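Local coordinates for protein beta-hexosaminidase Amuc_2018 (Akkermansia muciniphila, PDB 6JEB) that removes terminal N-acetylglucosamine and N-acetylgalactosamine units from beta-linked glycans as a zinc-containing family 20 glycoside hydrolase, at residues 42-46 with 78-82; 99-103 with 400-405; 341-346 with 391-396. All blocks are in the same frame, centred on the assembly; numbering follows the deposited sequence. Where two conformers were deposited one is given.

Interaction 1 of 3, residues 42-46 with 78-82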
loop_
_atom_site.group_PDB
_atom_site.type_symbol
_atom_site.label_atom_id
_atom_site.label_comp_id
_atom_site.label_asym_id
_atom_site.label_seq_id
_atom_site.Cartn_x
_atom_site.Cartn_y
_atom_site.Cartn_z
ATOM N N THR A 42 1.939 -22.389 21.006
ATOM C CA THR A 42 1.331 -23.609 21.524
ATOM C C THR A 42 0.266 -23.229 22.543
ATOM O O THR A 42 0.555 -22.532 23.524
ATOM C CB THR A 42 2.391 -24.519 22.146
ATOM O OG1 THR A 42 3.390 -24.805 21.157
ATOM C CG2 THR A 42 1.764 -25.832 22.625
ATOM N N VAL A 43 -0.960 -23.678 22.302
ATOM C CA VAL A 43 -2.099 -23.409 23.169
ATOM C C VAL A 43 -2.337 -24.656 24.013
ATOM O O VAL A 43 -2.570 -25.742 23.468
ATOM C CB VAL A 43 -3.341 -23.052 22.335
ATOM C CG1 VAL A 43 -4.579 -22.897 23.223
ATOM C CG2 VAL A 43 -3.083 -21.780 21.521
ATOM N N THR A 44 -2.246 -24.514 25.334
ATOM C CA THR A 44 -2.455 -25.598 26.285
ATOM C C THR A 44 -3.557 -25.205 27.265
ATOM O O THR A 44 -3.909 -24.025 27.363
ATOM C CB THR A 44 -1.170 -25.907 27.080
ATOM O OG1 THR A 44 -1.015 -24.957 28.145
ATOM C CG2 THR A 44 0.065 -25.900 26.175
ATOM N N PRO A 45 -4.117 -26.158 28.022
ATOM C CA PRO A 45 -5.153 -25.777 28.997
ATOM C C PRO A 45 -4.659 -24.825 30.070
ATOM O O PRO A 45 -5.478 -24.159 30.719
ATOM C CB PRO A 45 -5.585 -27.121 29.601
ATOM C CG PRO A 45 -5.238 -28.134 28.546
ATOM C CD PRO A 45 -3.956 -27.624 27.948
ATOM N N GLN A 46 -3.352 -24.748 30.290
ATOM C CA GLN A 46 -2.785 -23.876 31.307
ATOM C C GLN A 46 -2.425 -22.499 30.768
ATOM O O GLN A 46 -2.128 -21.600 31.562
ATOM C CB GLN A 46 -1.532 -24.519 31.914
ATOM C CG GLN A 46 -1.780 -25.852 32.627
ATOM C CD GLN A 46 -1.941 -27.034 31.677
ATOM O OE1 GLN A 46 -1.341 -27.074 30.603
ATOM N NE2 GLN A 46 -2.753 -28.007 32.078
ATOM N N GLY A 78 -14.473 -22.406 25.584
ATOM C CA GLY A 78 -13.056 -22.570 25.339
ATOM C C GLY A 78 -12.749 -22.796 23.868
ATOM O O GLY A 78 -13.633 -23.005 23.033
ATOM N N ILE A 79 -11.459 -22.754 23.560
ATOM C CA ILE A 79 -10.975 -22.971 22.198
ATOM C C ILE A 79 -10.118 -24.227 22.209
ATOM O O ILE A 79 -9.645 -24.664 23.273
ATOM C CB ILE A 79 -10.196 -21.746 21.662
ATOM C CG1 ILE A 79 -8.895 -21.548 22.450
ATOM C CG2 ILE A 79 -11.076 -20.496 21.671
ATOM C CD1 ILE A 79 -7.969 -20.513 21.834
ATOM N N PRO A 80 -9.889 -24.839 21.047
ATOM C CA PRO A 80 -9.040 -26.033 21.013
ATOM C C PRO A 80 -7.613 -25.701 21.408
ATOM O O PRO A 80 -7.109 -24.602 21.158
ATOM C CB PRO A 80 -9.096 -26.482 19.548
ATOM C CG PRO A 80 -10.209 -25.747 18.935
ATOM C CD PRO A 80 -10.458 -24.518 19.726
ATOM N N CYS A 81 -6.961 -26.673 22.029
ATOM C CA CYS A 81 -5.519 -26.627 22.176
ATOM C C CYS A 81 -4.868 -27.028 20.855
ATOM O O CYS A 81 -5.514 -27.579 19.959
ATOM C CB CYS A 81 -5.082 -27.563 23.299
ATOM S SG CYS A 81 -5.587 -26.965 24.926
ATOM N N GLY A 82 -3.583 -26.730 20.726
ATOM C CA GLY A 82 -2.908 -27.031 19.481
ATOM C C GLY A 82 -1.579 -26.317 19.379
ATOM O O GLY A 82 -1.144 -25.616 20.300
#

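Interaction 2 of 3, residues 99-103 with 400-405. With ACM (acetamide), chain C.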
loop_
_atom_site.group_PDB
_atom_site.type_symbol
_atom_site.label_atom_id
_atom_site.label_comp_id
_atom_site.label_asym_id
_atom_site.label_seq_id
_atom_site.Cartn_x
_atom_site.Cartn_y
_atom_site.Cartn_z
ATOM N N PRO A 99 -3.674 9.980 0.866
ATOM C CA PRO A 99 -4.008 11.291 1.439
ATOM C C PRO A 99 -3.892 12.415 0.431
ATOM O O PRO A 99 -4.457 13.489 0.668
ATOM C CB PRO A 99 -3.003 11.448 2.585
ATOM C CG PRO A 99 -1.814 10.609 2.137
ATOM C CD PRO A 99 -2.440 9.416 1.448
ATOM N N ALA A 100 -3.189 12.205 -0.694
ATOM C CA ALA A 100 -3.159 13.224 -1.740
ATOM C C ALA A 100 -4.566 13.558 -2.221
ATOM O O ALA A 100 -4.902 14.735 -2.408
ATOM C CB ALA A 100 -2.304 12.753 -2.917
ATOM N N ARG A 101 -5.399 12.537 -2.441
ATOM C CA ARG A 101 -6.752 12.789 -2.931
ATOM C C ARG A 101 -7.680 13.275 -1.825
ATOM O O ARG A 101 -8.465 14.207 -2.037
ATOM C CB ARG A 101 -7.318 11.532 -3.597
ATOM C CG ARG A 101 -6.993 11.430 -5.092
ATOM C CD ARG A 101 -5.487 11.549 -5.382
ATOM N NE ARG A 101 -5.243 11.365 -6.808
ATOM C CZ ARG A 101 -5.145 10.175 -7.396
ATOM N NH1 ARG A 101 -5.238 9.060 -6.673
ATOM N NH2 ARG A 101 -4.956 10.095 -8.706
ATOM N N HIS A 102 -7.621 12.658 -0.647
ATOM C CA HIS A 102 -8.358 13.153 0.511
ATOM C C HIS A 102 -7.478 12.968 1.730
ATOM O O HIS A 102 -7.067 11.843 2.034
ATOM C CB HIS A 102 -9.700 12.438 0.705
ATOM C CG HIS A 102 -10.799 12.988 -0.149
ATOM N ND1 HIS A 102 -11.188 12.396 -1.330
ATOM C CD2 HIS A 102 -11.578 14.088 -0.003
ATOM C CE1 HIS A 102 -12.163 13.106 -1.875
ATOM N NE2 HIS A 102 -12.416 14.141 -1.092
ATOM N N PHE A 103 -7.189 14.076 2.408
ATOM C CA PHE A 103 -6.292 14.064 3.548
ATOM C C PHE A 103 -6.826 13.130 4.627
ATOM O O PHE A 103 -8.032 13.090 4.893
ATOM C CB PHE A 103 -6.205 15.489 4.096
ATOM C CG PHE A 103 -5.226 15.650 5.213
ATOM C CD1 PHE A 103 -3.859 15.509 4.986
ATOM C CD2 PHE A 103 -5.666 15.937 6.494
ATOM C CE1 PHE A 103 -2.955 15.657 6.022
ATOM C CE2 PHE A 103 -4.769 16.089 7.532
ATOM C CZ PHE A 103 -3.412 15.953 7.294
ATOM N N TRP A 400 -7.219 3.823 -3.368
ATOM C CA TRP A 400 -7.219 5.144 -3.985
ATOM C C TRP A 400 -8.422 5.941 -3.502
ATOM O O TRP A 400 -9.516 5.400 -3.325
ATOM C CB TRP A 400 -7.284 4.998 -5.501
ATOM C CG TRP A 400 -6.117 4.252 -6.082
ATOM C CD1 TRP A 400 -6.110 2.967 -6.561
ATOM C CD2 TRP A 400 -4.792 4.760 -6.263
ATOM N NE1 TRP A 400 -4.853 2.646 -7.025
ATOM C CE2 TRP A 400 -4.027 3.733 -6.863
ATOM C CE3 TRP A 400 -4.180 5.993 -5.988
ATOM C CZ2 TRP A 400 -2.679 3.888 -7.170
ATOM C CZ3 TRP A 400 -2.839 6.153 -6.303
ATOM C CH2 TRP A 400 -2.104 5.107 -6.895
ATOM N N ALA A 401 -8.221 7.244 -3.294
ATOM C CA ALA A 401 -9.190 8.025 -2.535
ATOM C C ALA A 401 -9.784 9.198 -3.306
ATOM O O ALA A 401 -10.311 10.119 -2.679
ATOM C CB ALA A 401 -8.610 8.473 -1.192
ATOM N N GLU A 402 -9.732 9.186 -4.644
ATOM C CA GLU A 402 -10.452 10.212 -5.401
ATOM C C GLU A 402 -11.863 10.389 -4.853
ATOM O O GLU A 402 -12.349 11.520 -4.704
ATOM C CB GLU A 402 -10.546 9.842 -6.891
ATOM C CG GLU A 402 -9.252 9.934 -7.697
ATOM C CD GLU A 402 -8.498 8.620 -7.755
ATOM O OE1 GLU A 402 -8.649 7.806 -6.820
ATOM O OE2 GLU A 402 -7.767 8.391 -8.747
ATOM N N ARG A 403 -12.531 9.276 -4.534
ATOM C CA ARG A 403 -13.938 9.284 -4.153
ATOM C C ARG A 403 -14.164 8.808 -2.719
ATOM O O ARG A 403 -15.289 8.438 -2.368
ATOM C CB ARG A 403 -14.754 8.423 -5.120
ATOM C CG ARG A 403 -14.726 8.894 -6.558
ATOM C CD ARG A 403 -15.607 10.114 -6.765
ATOM N NE ARG A 403 -15.751 10.408 -8.184
ATOM C CZ ARG A 403 -16.664 11.231 -8.685
ATOM N NH1 ARG A 403 -17.507 11.859 -7.875
ATOM N NH2 ARG A 403 -16.733 11.422 -9.995
ATOM N N LEU A 404 -13.134 8.809 -1.873
ATOM C CA LEU A 404 -13.266 8.327 -0.496
ATOM C C LEU A 404 -12.864 9.447 0.453
ATOM O O LEU A 404 -11.677 9.609 0.774
ATOM C CB LEU A 404 -12.442 7.061 -0.267
ATOM C CG LEU A 404 -12.821 5.885 -1.170
ATOM C CD1 LEU A 404 -11.820 4.735 -1.025
ATOM C CD2 LEU A 404 -14.250 5.400 -0.883
ATOM N N PRO A 405 -13.823 10.250 0.923
ATOM C CA PRO A 405 -13.476 11.520 1.574
ATOM C C PRO A 405 -13.138 11.457 3.054
ATOM O O PRO A 405 -12.671 12.471 3.588
ATOM C CB PRO A 405 -14.732 12.377 1.333
ATOM C CG PRO A 405 -15.846 11.370 1.293
ATOM C CD PRO A 405 -15.263 10.151 0.619
HETATM C C1 ACM C . -2.217 3.863 -10.807
HETATM O O ACM C . -3.209 3.215 -10.694
HETATM N N ACM C . -2.317 5.157 -11.403
HETATM C C2 ACM C . -0.846 3.387 -10.360
HETATM O O HOH W 1 -9.928 13.645 -4.761
HETATM O O HOH W 2 -10.641 13.966 4.523
#

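Interaction 3 of 3, residues 341-346 with 391-396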
loop_
_atom_site.group_PDB
_atom_site.type_symbol
_atom_site.label_atom_id
_atom_site.label_comp_id
_atom_site.label_asym_id
_atom_site.label_seq_id
_atom_site.Cartn_x
_atom_site.Cartn_y
_atom_site.Cartn_z
ATOM N N LEU A 341 14.226 -7.311 -12.798
ATOM C CA LEU A 341 13.522 -6.449 -11.860
ATOM C C LEU A 341 12.786 -7.293 -10.829
ATOM O O LEU A 341 12.367 -8.420 -11.106
ATOM C CB LEU A 341 12.507 -5.568 -12.592
ATOM C CG LEU A 341 13.086 -4.721 -13.727
ATOM C CD1 LEU A 341 11.993 -4.033 -14.536
ATOM C CD2 LEU A 341 14.049 -3.692 -13.160
ATOM N N ASN A 342 12.630 -6.736 -9.634
ATOM C CA ASN A 342 11.772 -7.340 -8.626
ATOM C C ASN A 342 10.359 -6.794 -8.774
ATOM O O ASN A 342 10.149 -5.689 -9.277
ATOM C CB ASN A 342 12.334 -7.076 -7.234
ATOM C CG ASN A 342 13.713 -7.696 -7.056
ATOM O OD1 ASN A 342 13.919 -8.866 -7.373
ATOM N ND2 ASN A 342 14.667 -6.908 -6.584
ATOM N N LEU A 343 9.381 -7.581 -8.336
ATOM C CA LEU A 343 7.988 -7.288 -8.636
ATOM C C LEU A 343 7.143 -7.382 -7.377
ATOM O O LEU A 343 7.270 -8.336 -6.606
ATOM C CB LEU A 343 7.454 -8.257 -9.695
ATOM C CG LEU A 343 6.032 -7.987 -10.183
ATOM C CD1 LEU A 343 5.973 -6.619 -10.842
ATOM C CD2 LEU A 343 5.574 -9.072 -11.148
ATOM N N ILE A 344 6.275 -6.391 -7.179
ATOM C CA ILE A 344 5.223 -6.449 -6.172
ATOM C C ILE A 344 3.904 -6.509 -6.930
ATOM O O ILE A 344 3.688 -5.734 -7.867
ATOM C CB ILE A 344 5.281 -5.243 -5.216
ATOM C CG1 ILE A 344 6.552 -5.314 -4.356
ATOM C CG2 ILE A 344 4.049 -5.203 -4.319
ATOM C CD1 ILE A 344 6.867 -4.024 -3.608
ATOM N N MET A 345 3.036 -7.442 -6.553
ATOM C CA MET A 345 1.777 -7.655 -7.256
ATOM C C MET A 345 0.702 -6.740 -6.673
ATOM O O MET A 345 0.328 -6.881 -5.506
ATOM C CB MET A 345 1.365 -9.123 -7.136
ATOM C CG MET A 345 0.074 -9.480 -7.852
ATOM S SD MET A 345 0.070 -8.992 -9.592
ATOM C CE MET A 345 1.416 -9.975 -10.260
ATOM N N ALA A 346 0.201 -5.811 -7.495
ATOM C CA ALA A 346 -0.874 -4.900 -7.114
ATOM C C ALA A 346 -1.967 -4.885 -8.177
ATOM O O ALA A 346 -2.635 -3.867 -8.371
ATOM C CB ALA A 346 -0.337 -3.490 -6.861
ATOM N N HIS A 391 11.063 -13.748 -8.139
ATOM C CA HIS A 391 11.343 -12.327 -8.003
ATOM C C HIS A 391 10.129 -11.536 -7.531
ATOM O O HIS A 391 10.229 -10.314 -7.367
ATOM C CB HIS A 391 11.851 -11.772 -9.339
ATOM C CG HIS A 391 10.850 -11.876 -10.445
ATOM N ND1 HIS A 391 10.342 -13.084 -10.876
ATOM C CD2 HIS A 391 10.255 -10.924 -11.203
ATOM C CE1 HIS A 391 9.479 -12.871 -11.852
ATOM N NE2 HIS A 391 9.403 -11.568 -12.066
ATOM N N ILE A 392 8.996 -12.194 -7.308
ATOM C CA ILE A 392 7.827 -11.539 -6.727
ATOM C C ILE A 392 8.046 -11.419 -5.225
ATOM O O ILE A 392 8.253 -12.424 -4.534
ATOM C CB ILE A 392 6.539 -12.312 -7.039
ATOM C CG1 ILE A 392 6.281 -12.329 -8.546
ATOM C CG2 ILE A 392 5.351 -11.703 -6.286
ATOM C CD1 ILE A 392 5.140 -13.246 -8.964
ATOM N N ARG A 393 8.008 -10.186 -4.721
ATOM C CA ARG A 393 8.256 -9.913 -3.314
ATOM C C ARG A 393 6.995 -9.961 -2.467
ATOM O O ARG A 393 7.102 -10.081 -1.240
ATOM C CB ARG A 393 8.906 -8.535 -3.144
ATOM C CG ARG A 393 10.233 -8.381 -3.880
ATOM C CD ARG A 393 10.774 -6.966 -3.737
ATOM N NE ARG A 393 11.061 -6.617 -2.348
ATOM C CZ ARG A 393 11.502 -5.426 -1.953
ATOM N NH1 ARG A 393 11.710 -4.466 -2.845
ATOM N NH2 ARG A 393 11.738 -5.193 -0.666
ATOM N N GLY A 394 5.819 -9.864 -3.072
ATOM C CA GLY A 394 4.600 -9.944 -2.295
ATOM C C GLY A 394 3.447 -9.224 -2.981
ATOM O O GLY A 394 3.383 -9.148 -4.208
ATOM N N VAL A 395 2.541 -8.717 -2.154
ATOM C CA VAL A 395 1.245 -8.227 -2.602
ATOM C C VAL A 395 1.005 -6.862 -1.979
ATOM O O VAL A 395 1.547 -6.543 -0.918
ATOM C CB VAL A 395 0.127 -9.226 -2.217
ATOM C CG1 VAL A 395 -0.110 -9.230 -0.703
ATOM C CG2 VAL A 395 -1.149 -8.943 -2.985
ATOM N N HIS A 396 0.179 -6.054 -2.643
ATOM C CA HIS A 396 0.016 -4.658 -2.248
ATOM C C HIS A 396 -1.334 -4.178 -2.756
ATOM O O HIS A 396 -1.617 -4.290 -3.952
ATOM C CB HIS A 396 1.142 -3.851 -2.902
ATOM C CG HIS A 396 1.388 -2.501 -2.303
ATOM N ND1 HIS A 396 2.122 -2.321 -1.148
ATOM C CD2 HIS A 396 1.062 -1.258 -2.741
ATOM C CE1 HIS A 396 2.220 -1.029 -0.889
ATOM N NE2 HIS A 396 1.583 -0.361 -1.840
#

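Interaction 1 of 3, residues 42-46 with 78-82
Val-43 and Gly-82 exchange two backbone hydrogen bonds, the hallmark of an antiparallel hydrogen-bonded pair. Val-43 N reaches Gly-82 O at 2.8 Å and is nearly straight (163°), while Gly-82 N returns to Val-43 O at 3.1 Å, arriving on a lone pair in the carbonyl plane. Gly-82 O is further approached by the CA-H of Thr-42, with CA 3.4 Å from that oxygen. The side chain of Val-43 lies over the partner strand: with CG1 anti to the backbone N (chi1 175°), that methyl rests 3.7 Å from Pro-80 O and meets Ile-79 CD1 more loosely, at 4.4 Å. From Cys-81, CB comes 3.1 Å from Val-43 O and SG lies 3.5 Å from Pro-45 CD.

The pair illustrates how the mixed sheet of the family 20 domain 2 is held together where strand 39-44 meets strand 79-86. The two short segments run at 121° to each other, and one bridge, Val-43 with Gly-82, joins them. Gly-82 adopts backbone angles at which a CB would strike the preceding carbonyl.

Farther out, Val-43 touches Leu-68 of helix 55-73, which covers this face, and Tyr-4 OH is hydrogen-bonded to Pro-80 O. Where strand 39-44 ends, Thr-44 OG1 accepts from Gln-46 N at 3.2 Å, forming an ST turn, and is also hydrogen-bonded to Gly-47 O.

Interaction 2 of 3, residues 99-103 with 400-405
Ala-401 O is gripped by two donors. His-102 ND1 gives the stronger bond, 2.8 Å from that oxygen and almost straight (169°), entering nearly along the C=O axis with the oxygen in the imidazole plane. Leu-404 N adds a weak bond to Ala-401 O, closing the type I turn 401-404. At the ring edge, His-102 CE1 lies 3.2 Å from Glu-402 O, while Pro-405 CA sits over the ring's centre, 3.6 Å from the His-102 centroid, in a CH-pi contact. Replacing this histidine by an alanine is likely to leave Ala-401 O with the weak turn bond and to open a gap beside Pro-405, so that the turn could shift. One water donates to Arg-101 O and Glu-402 O, a second to Phe-103 O and Pro-405 O.

The side chains of Arg-101 and Glu-402 run together. A bend at chi2 (93°) brings the carboxylate of Glu-402 over one guanidinium face, with OE2 3.3 Å from Arg-101 NH2; this salt bridge is one of charge alone, since no N-H points at the oxygen. The indole of Trp-400 comes to the guanidinium edge, its CE3 3.3 Å from Arg-101 NH1, with the two planes 68° apart. Arg-101 also meets Asp-98 and Asp-130 in salt bridges and Gln-132 at NE.

These loops follow strands 92-97 and 392-399 of the barrel and carry the substrate-binding Arg-101, Trp-400, Ala-401 and Glu-402; Trp-400 CZ2 lies 3.6 Å from the oxygen of the bound acetamide. With acids around it and a bond at NE, Arg-101 has its charge probably balanced and its rotation probably fixed.

Interaction 3 of 3, residues 341-346 with 391-396
Arg-393 lies along Leu-343, Ile-344 and Asn-342 of the neighbouring strand, starting at CB. That CB is 3.8 Å from Leu-343 O and also brushes Ile-344 CG1; CG passes Asn-342 CB, and CD then settles on that same Asn-342 CB at 3.8 Å. A turn at chi3 (62°) carries the guanidinium onward to Thr-320, whose OG1 is hydrogen-bonded to NH1. The aliphatic part thus crosses the face of strand 342-345 that carries Ile-344, and the guanidinium reaches strand 320-323.

Underneath, the backbones pair in parallel: Leu-343 N bonds to His-391 O, Met-345 N to Gly-394 O, and Arg-393 N to Leu-343 O at 2.7 Å. The bond from His-396 N to Met-345 O is more bent (130°). Strands 342-345 and 392-399 are the seventh and eighth of the catalytic TIM barrel. Between the pairs Leu-343/Ile-392 and Met-345/Val-395, one residue, Ile-344, stands against two, Arg-393 and Gly-394, a beta bulge; Gly-394 has backbone angles that call for glycine.

On the barrel's interior, Ile-344 CG2 presses on His-396 CB at 3.5 Å, and the His-396 ring is hydrogen-bonded to His-125 and Trp-92. On the outer face, Ile-333 of helix 329-339 touches both Leu-343 and Ile-392. Nearby, His-391 CD2 sets its ring edge 3.3 Å from Leu-341 O, while NE2 is hydrogen-bonded to Ile-333 O and Thr-336 OG1.

In the fold
All three contacts are largely buried, yet they belong to different settings. Interaction 1 lies in the N-terminal domain 2, its centre about 35 Å from the centre of the chain and away from the annotated sites; its chemistry is backbone pairing with apolar cover. Interactions 2 and 3 both belong to the catalytic barrel and meet at its last strand, which 391-396 begins and which the loop 400-405 follows, at the end where a TIM barrel carries its active site. Interaction 3 rests on parallel backbone bonds with a bulge, with apolar side chains and the aliphatic part of an arginine packed around them, whereas interaction 2, about 24 Å away between centres, joins irregular loops through charges, an imidazole and waters.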